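PDB 3QKX: uncharacterized HTH-type transcriptional regulator HI_0893 from Haemophilus influenzae, which probably binds DNA at cis-regulatory sites and controls transcription, as TetR-family regulators generally do. Local coordinates for residues Pro80-Glu83 and Gln84-Met88; Asn91-Tyr94 and Phe95-Asn99; Ile147-Leu150 and Leu151-Thr155; Arg181-Arg184 and Ala185-Lys188. All coordinates share one frame; numbering follows the deposited sequence. Where two conformers were deposited one is given.

Contact 1: residues Pro80-Glu83 and Gln84-Met88; sequences PFFE and QYRQM. With SO4 (sulfate ion), chain F.
Pro80 and Gln84 meet in the first turn of helix 81-98, in the all-helical C-terminal domain of this TetR-family regulator. Pro80 holds the N-cap position, and its O accepts the Gln84 N-H at 2.9 Å, the first of four successive i to i+4 backbone bonds. Phe81 and Gln84 run side by side, with Phe81 CD1 3.6 Å from Gln84 OE1. The amide nitrogen of Gln84 turns back to Lys79 O. The chi1 of Phe82 (173°) swings its ring along the helix toward Arg86, and CE2 lies 4.1 Å from Arg86 CD. Glu83 carries the polar part of the contact. Its chain bends at chi2 (-61°), and OE1 takes Arg86 NH1 at 2.9 Å in a salt bridge on the syn lone pair. The carboxylate and guanidinium planes are nearly perpendicular, 83° apart. The extended Arg86 also holds a sulfate, probably from the crystallisation liquor, at its guanidinium edge, with NH2 2.9 Å from sulfate O3. Arg86 NE pairs with Glu176, so Glu83, Glu176 and the sulfate together probably hold the guanidinium in its orientation. Phe82 and Tyr85 pack on Trp183 of helix 172-184, while Gln84 and Met88, a selenomethionine, face helix 126-137.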
loop_
_atom_site.group_PDB
_atom_site.type_symbol
_atom_site.label_atom_id
_atom_site.label_comp_id
_atom_site.label_asym_id
_atom_site.label_seq_id
_atom_site.Cartn_x
_atom_site.Cartn_y
_atom_site.Cartn_z
ATOM N N PRO A 80 2.454 -23.239 17.711
ATOM C CA PRO A 80 2.201 -22.021 18.464
ATOM C C PRO A 80 1.656 -20.891 17.607
ATOM O O PRO A 80 1.889 -20.853 16.396
ATOM C CB PRO A 80 3.594 -21.625 18.988
ATOM C CG PRO A 80 4.424 -22.779 18.859
ATOM C CD PRO A 80 3.886 -23.604 17.754
ATOM N N PHE A 81 0.997 -19.941 18.247
ATOM C CA PHE A 81 0.357 -18.846 17.530
ATOM C C PHE A 81 1.360 -18.032 16.732
ATOM O O PHE A 81 1.046 -17.600 15.610
ATOM C CB PHE A 81 -0.441 -17.945 18.495
ATOM C CG PHE A 81 -1.696 -18.614 19.051
ATOM C CD1 PHE A 81 -2.772 -18.910 18.213
ATOM C CD2 PHE A 81 -1.780 -18.987 20.382
ATOM C CE1 PHE A 81 -3.914 -19.530 18.693
ATOM C CE2 PHE A 81 -2.939 -19.629 20.871
ATOM C CZ PHE A 81 -4.000 -19.890 20.015
ATOM N N PHE A 82 2.570 -17.854 17.280
ATOM C CA PHE A 82 3.654 -17.189 16.540
ATOM C C PHE A 82 3.987 -17.921 15.250
ATOM O O PHE A 82 4.114 -17.307 14.211
ATOM C CB PHE A 82 4.928 -17.086 17.385
ATOM C CG PHE A 82 6.095 -16.563 16.626
ATOM C CD1 PHE A 82 6.054 -15.298 16.069
ATOM C CD2 PHE A 82 7.229 -17.339 16.424
ATOM C CE1 PHE A 82 7.152 -14.795 15.325
ATOM C CE2 PHE A 82 8.334 -16.837 15.670
ATOM C CZ PHE A 82 8.284 -15.572 15.141
ATOM N N GLU A 83 4.140 -19.234 15.324
ATOM C CA GLU A 83 4.434 -20.018 14.121
ATOM C C GLU A 83 3.282 -19.992 13.114
ATOM O O GLU A 83 3.528 -20.025 11.902
ATOM C CB GLU A 83 4.805 -21.463 14.465
ATOM C CG GLU A 83 6.114 -21.605 15.271
ATOM C CD GLU A 83 7.374 -21.060 14.541
ATOM O OE1 GLU A 83 7.356 -20.906 13.282
ATOM O OE2 GLU A 83 8.379 -20.781 15.247
ATOM N N GLN A 84 2.046 -19.909 13.608
ATOM C CA GLN A 84 0.899 -19.725 12.735
ATOM C C GLN A 84 0.991 -18.380 12.048
ATOM O O GLN A 84 0.728 -18.268 10.872
ATOM C CB GLN A 84 -0.420 -19.834 13.506
ATOM C CG GLN A 84 -0.712 -21.229 14.037
ATOM C CD GLN A 84 -1.907 -21.267 14.994
ATOM O OE1 GLN A 84 -2.791 -20.402 14.946
ATOM N NE2 GLN A 84 -1.942 -22.280 15.851
ATOM N N TYR A 85 1.381 -17.359 12.795
ATOM C CA TYR A 85 1.564 -16.037 12.237
ATOM C C TYR A 85 2.755 -16.013 11.264
ATOM O O TYR A 85 2.656 -15.447 10.205
ATOM C CB TYR A 85 1.743 -15.001 13.340
ATOM C CG TYR A 85 2.162 -13.643 12.812
ATOM C CD1 TYR A 85 1.233 -12.734 12.370
ATOM C CD2 TYR A 85 3.500 -13.260 12.812
ATOM C CE1 TYR A 85 1.640 -11.466 11.878
ATOM C CE2 TYR A 85 3.894 -12.028 12.329
ATOM C CZ TYR A 85 2.963 -11.144 11.860
ATOM O OH TYR A 85 3.387 -9.918 11.391
ATOM N N ARG A 86 3.864 -16.635 11.648
ATOM C CA ARG A 86 5.046 -16.707 10.806
ATOM C C ARG A 86 4.761 -17.430 9.501
ATOM O O ARG A 86 5.184 -16.984 8.453
ATOM C CB ARG A 86 6.169 -17.399 11.565
ATOM C CG ARG A 86 7.438 -17.651 10.775
ATOM C CD ARG A 86 8.587 -17.887 11.711
ATOM N NE ARG A 86 9.753 -18.364 10.999
ATOM C CZ ARG A 86 10.061 -19.642 10.763
ATOM N NH1 ARG A 86 9.285 -20.658 11.174
ATOM N NH2 ARG A 86 11.162 -19.911 10.070
ATOM N N GLN A 87 4.019 -18.524 9.558
ATOM C CA GLN A 87 3.592 -19.218 8.331
ATOM C C GLN A 87 2.798 -18.284 7.429
ATOM O O GLN A 87 3.029 -18.247 6.234
ATOM C CB GLN A 87 2.732 -20.423 8.675
ATOM C CG GLN A 87 2.328 -21.312 7.473
ATOM C CD GLN A 87 3.527 -21.963 6.842
ATOM O OE1 GLN A 87 4.162 -22.793 7.454
ATOM N NE2 GLN A 87 3.881 -21.533 5.643
HETATM N N MSE A 88 1.846 -17.558 8.006
HETATM C CA MSE A 88 1.011 -16.646 7.225
HETATM C C MSE A 88 1.855 -15.538 6.605
HETATM O O MSE A 88 1.625 -15.153 5.471
HETATM C CB MSE A 88 -0.117 -16.040 8.082
HETATM C CG MSE A 88 -1.279 -16.978 8.306
HETATM SE SE MSE A 88 -2.791 -16.070 9.160
HETATM C CE MSE A 88 -2.034 -15.750 10.936
HETATM S S SO4 F . 11.150 -23.427 9.783
HETATM O O1 SO4 F . 9.781 -23.931 9.617
HETATM O O2 SO4 F . 11.327 -22.812 11.100
HETATM O O3 SO4 F . 11.429 -22.453 8.722
HETATM O O4 SO4 F . 12.107 -24.522 9.671
#

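Contact 2: residues Asn91-Tyr94 and Phe95-Asn99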
loop_
_atom_site.group_PDB
_atom_site.type_symbol
_atom_site.label_atom_id
_atom_site.label_comp_id
_atom_site.label_asym_id
_atom_site.label_seq_id
_atom_site.Cartn_x
_atom_site.Cartn_y
_atom_site.Cartn_z
ATOM N N ASN A 91 3.764 -17.177 3.759
ATOM C CA ASN A 91 2.823 -17.461 2.684
ATOM C C ASN A 91 2.616 -16.232 1.815
ATOM O O ASN A 91 2.668 -16.329 0.605
ATOM C CB ASN A 91 1.461 -17.883 3.206
ATOM C CG ASN A 91 1.453 -19.270 3.856
ATOM O OD1 ASN A 91 2.322 -20.094 3.622
ATOM N ND2 ASN A 91 0.466 -19.498 4.712
ATOM N N ILE A 92 2.404 -15.073 2.441
ATOM C CA ILE A 92 2.178 -13.849 1.690
ATOM C C ILE A 92 3.432 -13.436 0.951
ATOM O O ILE A 92 3.362 -13.061 -0.213
ATOM C CB ILE A 92 1.742 -12.680 2.604
ATOM C CG1 ILE A 92 0.379 -12.964 3.231
ATOM C CG2 ILE A 92 1.655 -11.387 1.816
ATOM C CD1 ILE A 92 -0.105 -11.823 4.195
ATOM N N TRP A 93 4.574 -13.502 1.637
ATOM C CA TRP A 93 5.861 -13.055 1.090
ATOM C C TRP A 93 6.236 -13.837 -0.142
ATOM O O TRP A 93 6.501 -13.255 -1.200
ATOM C CB TRP A 93 6.963 -13.187 2.149
ATOM C CG TRP A 93 8.328 -12.958 1.632
ATOM C CD1 TRP A 93 9.275 -13.908 1.343
ATOM C CD2 TRP A 93 8.915 -11.704 1.305
ATOM N NE1 TRP A 93 10.407 -13.316 0.866
ATOM C CE2 TRP A 93 10.217 -11.961 0.832
ATOM C CE3 TRP A 93 8.477 -10.393 1.366
ATOM C CZ2 TRP A 93 11.065 -10.958 0.423
ATOM C CZ3 TRP A 93 9.341 -9.387 0.946
ATOM C CH2 TRP A 93 10.609 -9.680 0.489
ATOM N N TYR A 94 6.239 -15.159 -0.014
ATOM C CA TYR A 94 6.596 -16.021 -1.129
ATOM C C TYR A 94 5.545 -16.025 -2.216
ATOM O O TYR A 94 5.879 -16.287 -3.354
ATOM C CB TYR A 94 6.866 -17.457 -0.660
ATOM C CG TYR A 94 8.119 -17.568 0.169
ATOM C CD1 TYR A 94 9.371 -17.278 -0.378
ATOM C CD2 TYR A 94 8.058 -17.970 1.498
ATOM C CE1 TYR A 94 10.527 -17.369 0.386
ATOM C CE2 TYR A 94 9.193 -18.055 2.271
ATOM C CZ TYR A 94 10.425 -17.751 1.721
ATOM O OH TYR A 94 11.539 -17.848 2.518
ATOM N N PHE A 95 4.280 -15.765 -1.878
ATOM C CA PHE A 95 3.232 -15.714 -2.898
ATOM C C PHE A 95 3.436 -14.534 -3.827
ATOM O O PHE A 95 3.313 -14.687 -5.062
ATOM C CB PHE A 95 1.848 -15.635 -2.280
ATOM C CG PHE A 95 0.755 -15.399 -3.278
ATOM C CD1 PHE A 95 0.277 -16.434 -4.053
ATOM C CD2 PHE A 95 0.186 -14.138 -3.430
ATOM C CE1 PHE A 95 -0.735 -16.227 -4.965
ATOM C CE2 PHE A 95 -0.835 -13.932 -4.349
ATOM C CZ PHE A 95 -1.289 -14.976 -5.107
ATOM N N LEU A 96 3.731 -13.366 -3.242
ATOM C CA LEU A 96 3.928 -12.143 -4.012
ATOM C C LEU A 96 5.238 -12.154 -4.746
ATOM O O LEU A 96 5.299 -11.660 -5.864
ATOM C CB LEU A 96 3.851 -10.906 -3.131
ATOM C CG LEU A 96 2.458 -10.618 -2.550
ATOM C CD1 LEU A 96 2.521 -9.562 -1.457
ATOM C CD2 LEU A 96 1.478 -10.195 -3.644
ATOM N N GLN A 97 6.282 -12.730 -4.143
ATOM C CA GLN A 97 7.534 -12.879 -4.865
ATOM C C GLN A 97 7.358 -13.854 -6.046
ATOM O O GLN A 97 7.810 -13.547 -7.151
ATOM C CB GLN A 97 8.687 -13.257 -3.917
ATOM C CG GLN A 97 9.048 -12.107 -2.881
ATOM C CD GLN A 97 9.651 -10.833 -3.524
ATOM O OE1 GLN A 97 10.767 -10.847 -4.052
ATOM N NE2 GLN A 97 8.910 -9.727 -3.450
ATOM N N GLU A 98 6.664 -14.966 -5.837
ATOM C CA GLU A 98 6.378 -15.904 -6.936
ATOM C C GLU A 98 5.443 -15.305 -8.029
ATOM O O GLU A 98 5.517 -15.712 -9.167
ATOM C CB GLU A 98 5.828 -17.267 -6.393
ATOM C CG GLU A 98 6.955 -18.308 -5.983
ATOM C CD GLU A 98 6.656 -19.190 -4.688
ATOM O OE1 GLU A 98 5.471 -19.381 -4.271
ATOM O OE2 GLU A 98 7.639 -19.716 -4.099
ATOM N N ASN A 99 4.584 -14.349 -7.658
ATOM C CA ASN A 99 3.588 -13.760 -8.573
ATOM C C ASN A 99 3.681 -12.223 -8.631
ATOM O O ASN A 99 2.821 -11.526 -8.119
ATOM C CB ASN A 99 2.201 -14.170 -8.137
ATOM C CG ASN A 99 2.019 -15.650 -8.159
ATOM O OD1 ASN A 99 1.718 -16.224 -9.194
ATOM N ND2 ASN A 99 2.242 -16.287 -7.025
#
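Four successive i to i+4 bonds carry the backbone from Asn91-Tyr94 into Phe95-Glu98, and Gln97 N to Trp93 O, at 3.0 Å, is one of them. Gln97 was deposited in two conformers. In the one given here its CG makes a CH-pi contact over one face of the Trp93 indole, 4.1 Å from the centroid of the six-membered ring. The amide of this conformer is almost parallel to the indole, with the planes 10° apart. Ile92 and Leu96 point the same way, and Ile92 CG2 touches Leu96 CD1 at 3.8 Å. The last turn closes with a side-chain bond. Asn99 ND2 gives a fairly straight bond of 2.7 Å to Phe95 O, in the carbonyl plane and on a lone pair. The same turn puts Asn99 CG above the Phe95 ring, offset toward its rim. Asn99 is where the chain leaves helix 81-98 and enters helix 100-109. The contact lies in the all-helical C-terminal domain of the TetR-family fold. Ile92, Trp93 and Gln97 face helix 154-165. Asn91, Ile92 and Phe95 meet helix 52-72, while Phe95 and Leu96 reach helix 100-109.

Contact 3: residues Ile147-Leu150 and Leu151-Thr155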
loop_
_atom_site.group_PDB
_atom_site.type_symbol
_atom_site.label_atom_id
_atom_site.label_comp_id
_atom_site.label_asym_id
_atom_site.label_seq_id
_atom_site.Cartn_x
_atom_site.Cartn_y
_atom_site.Cartn_z
ATOM N N ILE A 147 -6.872 -3.364 12.365
ATOM C CA ILE A 147 -5.757 -2.657 12.989
ATOM C C ILE A 147 -4.624 -3.625 13.264
ATOM O O ILE A 147 -3.470 -3.364 12.909
ATOM C CB ILE A 147 -6.165 -1.944 14.297
ATOM C CG1 ILE A 147 -7.008 -0.714 13.993
ATOM C CG2 ILE A 147 -4.972 -1.512 15.048
ATOM C CD1 ILE A 147 -7.751 -0.162 15.197
ATOM N N LEU A 148 -4.952 -4.764 13.848
ATOM C CA LEU A 148 -3.937 -5.770 14.107
ATOM C C LEU A 148 -3.223 -6.185 12.818
ATOM O O LEU A 148 -1.990 -6.257 12.776
ATOM C CB LEU A 148 -4.563 -6.993 14.778
ATOM C CG LEU A 148 -5.079 -6.810 16.208
ATOM C CD1 LEU A 148 -5.816 -8.075 16.614
ATOM C CD2 LEU A 148 -3.930 -6.512 17.164
ATOM N N PHE A 149 -3.991 -6.428 11.765
ATOM C CA PHE A 149 -3.400 -6.738 10.471
ATOM C C PHE A 149 -2.453 -5.637 10.000
ATOM O O PHE A 149 -1.333 -5.926 9.627
ATOM C CB PHE A 149 -4.467 -6.959 9.429
ATOM C CG PHE A 149 -3.917 -7.300 8.060
ATOM C CD1 PHE A 149 -3.593 -8.598 7.738
ATOM C CD2 PHE A 149 -3.758 -6.319 7.091
ATOM C CE1 PHE A 149 -3.089 -8.920 6.473
ATOM C CE2 PHE A 149 -3.271 -6.646 5.816
ATOM C CZ PHE A 149 -2.945 -7.944 5.516
ATOM N N LEU A 150 -2.894 -4.388 10.077
ATOM C CA LEU A 150 -2.139 -3.263 9.543
ATOM C C LEU A 150 -0.872 -2.956 10.356
ATOM O O LEU A 150 0.041 -2.304 9.839
ATOM C CB LEU A 150 -3.034 -2.016 9.397
ATOM C CG LEU A 150 -4.148 -2.137 8.323
ATOM C CD1 LEU A 150 -5.144 -0.947 8.417
ATOM C CD2 LEU A 150 -3.648 -2.309 6.825
ATOM N N LEU A 151 -0.821 -3.444 11.603
ATOM C CA LEU A 151 0.383 -3.400 12.447
ATOM C C LEU A 151 1.327 -4.591 12.249
ATOM O O LEU A 151 2.453 -4.542 12.730
ATOM C CB LEU A 151 0.009 -3.338 13.942
ATOM C CG LEU A 151 -0.626 -2.072 14.502
ATOM C CD1 LEU A 151 -0.965 -2.262 15.975
ATOM C CD2 LEU A 151 0.270 -0.853 14.331
ATOM N N SER A 152 0.881 -5.659 11.584
ATOM C CA SER A 152 1.630 -6.930 11.605
ATOM C C SER A 152 1.797 -7.567 10.191
ATOM O O SER A 152 2.784 -7.269 9.479
ATOM C CB SER A 152 0.988 -7.895 12.586
ATOM O OG SER A 152 -0.359 -8.175 12.233
ATOM N N LEU A 153 0.837 -8.383 9.760
ATOM C CA LEU A 153 0.969 -9.059 8.468
ATOM C C LEU A 153 1.148 -8.089 7.329
ATOM O O LEU A 153 1.767 -8.429 6.326
ATOM C CB LEU A 153 -0.243 -9.922 8.142
ATOM C CG LEU A 153 -0.153 -11.390 8.442
ATOM C CD1 LEU A 153 -1.351 -12.102 7.785
ATOM C CD2 LEU A 153 1.157 -11.930 7.946
ATOM N N LYS A 154 0.599 -6.886 7.475
ATOM C CA LYS A 154 0.750 -5.854 6.459
ATOM C C LYS A 154 2.187 -5.663 6.037
ATOM O O LYS A 154 2.405 -5.356 4.891
ATOM C CB LYS A 154 0.169 -4.540 6.941
ATOM C CG LYS A 154 0.149 -3.403 5.935
ATOM C CD LYS A 154 -0.568 -3.747 4.657
ATOM C CE LYS A 154 -0.798 -2.512 3.800
ATOM N NZ LYS A 154 -1.433 -2.834 2.486
ATOM N N THR A 155 3.153 -5.848 6.952
ATOM C CA THR A 155 4.583 -5.699 6.632
ATOM C C THR A 155 5.024 -6.605 5.470
ATOM O O THR A 155 5.778 -6.186 4.598
ATOM C CB THR A 155 5.481 -5.991 7.851
ATOM O OG1 THR A 155 5.113 -7.257 8.444
ATOM C CG2 THR A 155 5.383 -4.859 8.895
#
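The backbone of Lys154 lies over one face of the Phe149 ring. Lys154 N stands 4.1 Å above the ring plane, over its centre, and Lys154 CA lies over the same ring. Leu153 comes in obliquely, with its CB 3.4 Å from Phe149 CE1. Trp127 of helix 126-137 meets the ring edge-to-face. With chi1 at -179°, the Phe149 ring is carried forward to Lys154, with Leu153 beside it. The Leu150 and Lys154 side chains lie side by side, with Leu150 CD2 4.0 Å from Lys154 CD.

The backbone here is a break between two helices of the all-helical C-terminal domain of this TetR-family protein, at the dimer interface. Helix 145-151 ends, Ser152 leaves helical geometry (phi/psi -133°/-88°), and helix 154-165 follows almost at once. Phe149 O bridges the break. It accepts Ser152 N and Lys154 N, both at 3.0 Å, from opposite faces of its carbonyl plane. Ser152 OG turns back to the helix end and donates to Leu148 O at 2.6 Å, from above the carbonyl plane. On the far side of the break, Ser152 O accepts both Thr155 N and Thr155 OG1, the latter at 2.5 Å. Thr155 OG1 also pairs with Trp89 NE1. Ile147 and Leu151 point the same way, with their methyl groups in loose touch.

Leu153 packs on Tyr85, Trp89 and Ile92 of helix 81-98. Across the interface, Leu150 O accepts Asn158 ND2 of the second subunit, and Leu151 packs on Thr155 of that subunit.

Contact 4: residues Arg181-Arg184 and Ala185-Lys188; sequences RSWR and AIQK. With SO4 (sulfate ion), chain D.
Trp183 and Gln187 meet face-on where the chain leaves helix 172-184. Gln187 has two conformers. In the one given here, its CG makes a CH-pi contact over one indole face, 4.1 Å from the centroid of the five-membered ring. The amide of this conformer is tilted 32° from the indole plane. Ile186 CD1 approaches the same indole obliquely, at 4.2 Å from Trp183 CE3.

Backbone bonds show the helix ending. Ala185 N still reaches Arg181 O at 3.2 Å, but Ile186 N turns to Trp183 O at 3.0 Å. Arg184 to Gln187 is a type I beta turn, closed by a weak bond from Gln187 N to Arg184 O.

Charged groups gather round a sulfate, probably from the crystallisation liquor. Arg181 NH2 gives a nearly straight bond to sulfate O2 at 2.7 Å. Arg181 NE binds sulfate O3 at 3.1 Å, and Ser177 OG also bonds to the ion. Arg184 NH2 lies 3.6 Å above the plane of the Arg181 guanidinium, while also pairing with Glu180. The sulfate and Glu180 probably offset the two like charges.

Arg181 NH1 bonds to Ala185 O and Gln187 O of the second subunit. Within the chain, Trp183 packs against helices 81-98 and 126-137, and Ile186 against helices 126-137 and 145-151.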
loop_
_atom_site.group_PDB
_atom_site.type_symbol
_atom_site.label_atom_id
_atom_site.label_comp_id
_atom_site.label_asym_id
_atom_site.label_seq_id
_atom_site.Cartn_x
_atom_site.Cartn_y
_atom_site.Cartn_z
ATOM N N ARG A 181 9.474 -8.943 14.651
ATOM C CA ARG A 181 9.223 -7.581 15.112
ATOM C C ARG A 181 7.817 -7.123 14.782
ATOM O O ARG A 181 7.201 -6.437 15.593
ATOM C CB ARG A 181 10.252 -6.643 14.532
ATOM C CG ARG A 181 11.574 -6.821 15.227
ATOM C CD ARG A 181 12.649 -6.015 14.620
ATOM N NE ARG A 181 13.871 -6.101 15.399
ATOM C CZ ARG A 181 14.094 -5.477 16.558
ATOM N NH1 ARG A 181 13.165 -4.698 17.125
ATOM N NH2 ARG A 181 15.262 -5.634 17.166
ATOM N N SER A 182 7.293 -7.503 13.614
ATOM C CA SER A 182 5.895 -7.170 13.286
ATOM C C SER A 182 4.907 -7.890 14.239
ATOM O O SER A 182 3.874 -7.331 14.623
ATOM C CB SER A 182 5.595 -7.529 11.846
ATOM O OG SER A 182 5.704 -8.913 11.680
ATOM N N TRP A 183 5.246 -9.131 14.603
ATOM C CA TRP A 183 4.534 -9.890 15.644
ATOM C C TRP A 183 4.569 -9.173 16.967
ATOM O O TRP A 183 3.558 -9.059 17.641
ATOM C CB TRP A 183 5.182 -11.246 15.800
ATOM C CG TRP A 183 4.696 -12.093 16.957
ATOM C CD1 TRP A 183 5.423 -12.474 18.037
ATOM C CD2 TRP A 183 3.444 -12.745 17.073
ATOM N NE1 TRP A 183 4.690 -13.291 18.836
ATOM C CE2 TRP A 183 3.472 -13.488 18.262
ATOM C CE3 TRP A 183 2.299 -12.776 16.288
ATOM C CZ2 TRP A 183 2.387 -14.229 18.707
ATOM C CZ3 TRP A 183 1.218 -13.511 16.726
ATOM C CH2 TRP A 183 1.264 -14.227 17.927
ATOM N N ARG A 184 5.747 -8.675 17.312
ATOM C CA ARG A 184 5.973 -7.954 18.562
ATOM C C ARG A 184 4.987 -6.789 18.729
ATOM O O ARG A 184 4.503 -6.530 19.823
ATOM C CB ARG A 184 7.403 -7.431 18.598
ATOM C CG ARG A 184 7.914 -7.158 19.948
ATOM C CD ARG A 184 9.268 -6.485 19.915
ATOM N NE ARG A 184 10.359 -7.343 19.418
ATOM C CZ ARG A 184 11.656 -7.012 19.489
ATOM N NH1 ARG A 184 12.029 -5.838 20.012
ATOM N NH2 ARG A 184 12.598 -7.841 19.027
ATOM N N ALA A 185 4.690 -6.107 17.625
ATOM C CA ALA A 185 3.767 -4.979 17.611
ATOM C C ALA A 185 2.325 -5.317 18.033
ATOM O O ALA A 185 1.588 -4.427 18.471
ATOM C CB ALA A 185 3.761 -4.353 16.211
ATOM N N ILE A 186 1.908 -6.569 17.861
ATOM C CA ILE A 186 0.526 -6.962 18.212
ATOM C C ILE A 186 0.427 -7.861 19.438
ATOM O O ILE A 186 -0.657 -8.368 19.710
ATOM C CB ILE A 186 -0.253 -7.599 17.024
ATOM C CG1 ILE A 186 0.442 -8.835 16.503
ATOM C CG2 ILE A 186 -0.440 -6.588 15.927
ATOM C CD1 ILE A 186 -0.406 -9.634 15.579
ATOM N N GLN A 187 1.527 -8.029 20.189
ATOM C CA GLN A 187 1.492 -8.830 21.420
ATOM C C GLN A 187 0.793 -8.040 22.523
ATOM O O GLN A 187 0.910 -6.805 22.594
ATOM C CB GLN A 187 2.901 -9.237 21.867
ATOM C CG GLN A 187 3.665 -10.090 20.857
ATOM C CD GLN A 187 4.830 -10.867 21.487
ATOM O OE1 GLN A 187 4.642 -11.980 21.981
ATOM N NE2 GLN A 187 6.038 -10.287 21.450
ATOM N N LYS A 188 0.068 -8.745 23.395
ATOM C CA LYS A 188 -0.667 -8.056 24.482
ATOM C C LYS A 188 0.296 -7.265 25.333
ATOM O O LYS A 188 1.436 -7.713 25.553
ATOM C CB LYS A 188 -1.425 -9.050 25.351
ATOM C CG LYS A 188 -2.509 -8.437 26.225
ATOM C CD LYS A 188 -3.481 -9.503 26.709
ATOM C CE LYS A 188 -4.762 -8.883 27.300
ATOM N NZ LYS A 188 -4.543 -8.118 28.594
ATOM O OXT LYS A 188 -0.028 -6.161 25.780
HETATM S S SO4 D . 16.832 -8.220 15.999
HETATM O O1 SO4 D . 16.465 -8.448 17.408
HETATM O O2 SO4 D . 17.307 -6.846 15.802
HETATM O O3 SO4 D . 15.700 -8.543 15.128
HETATM O O4 SO4 D . 17.939 -9.107 15.647
#

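How the contacts relate
The four contacts follow one another along the chain, all in the C-terminal TetR-like domain. Contacts 1 and 2 lie on helix 81-98, with centres about 16 Å apart. Contact 3 is the break between helices 145-151 and 154-165, and contact 4 is the end of helix 172-184. Contacts 1, 3 and 4 touch one another. Tyr85 OH probably bonds to Ser182 OG, at 2.5 Å, and also packs on Ser152. Contact 2 reaches contact 3 through Ile92 and Leu153 but stays about 10 Å from contact 4 at the nearest atoms. Contacts 3 and 4, with centres about 9 Å apart, both meet the second subunit, so this corner of the helical bundle forms part of the dimer interface.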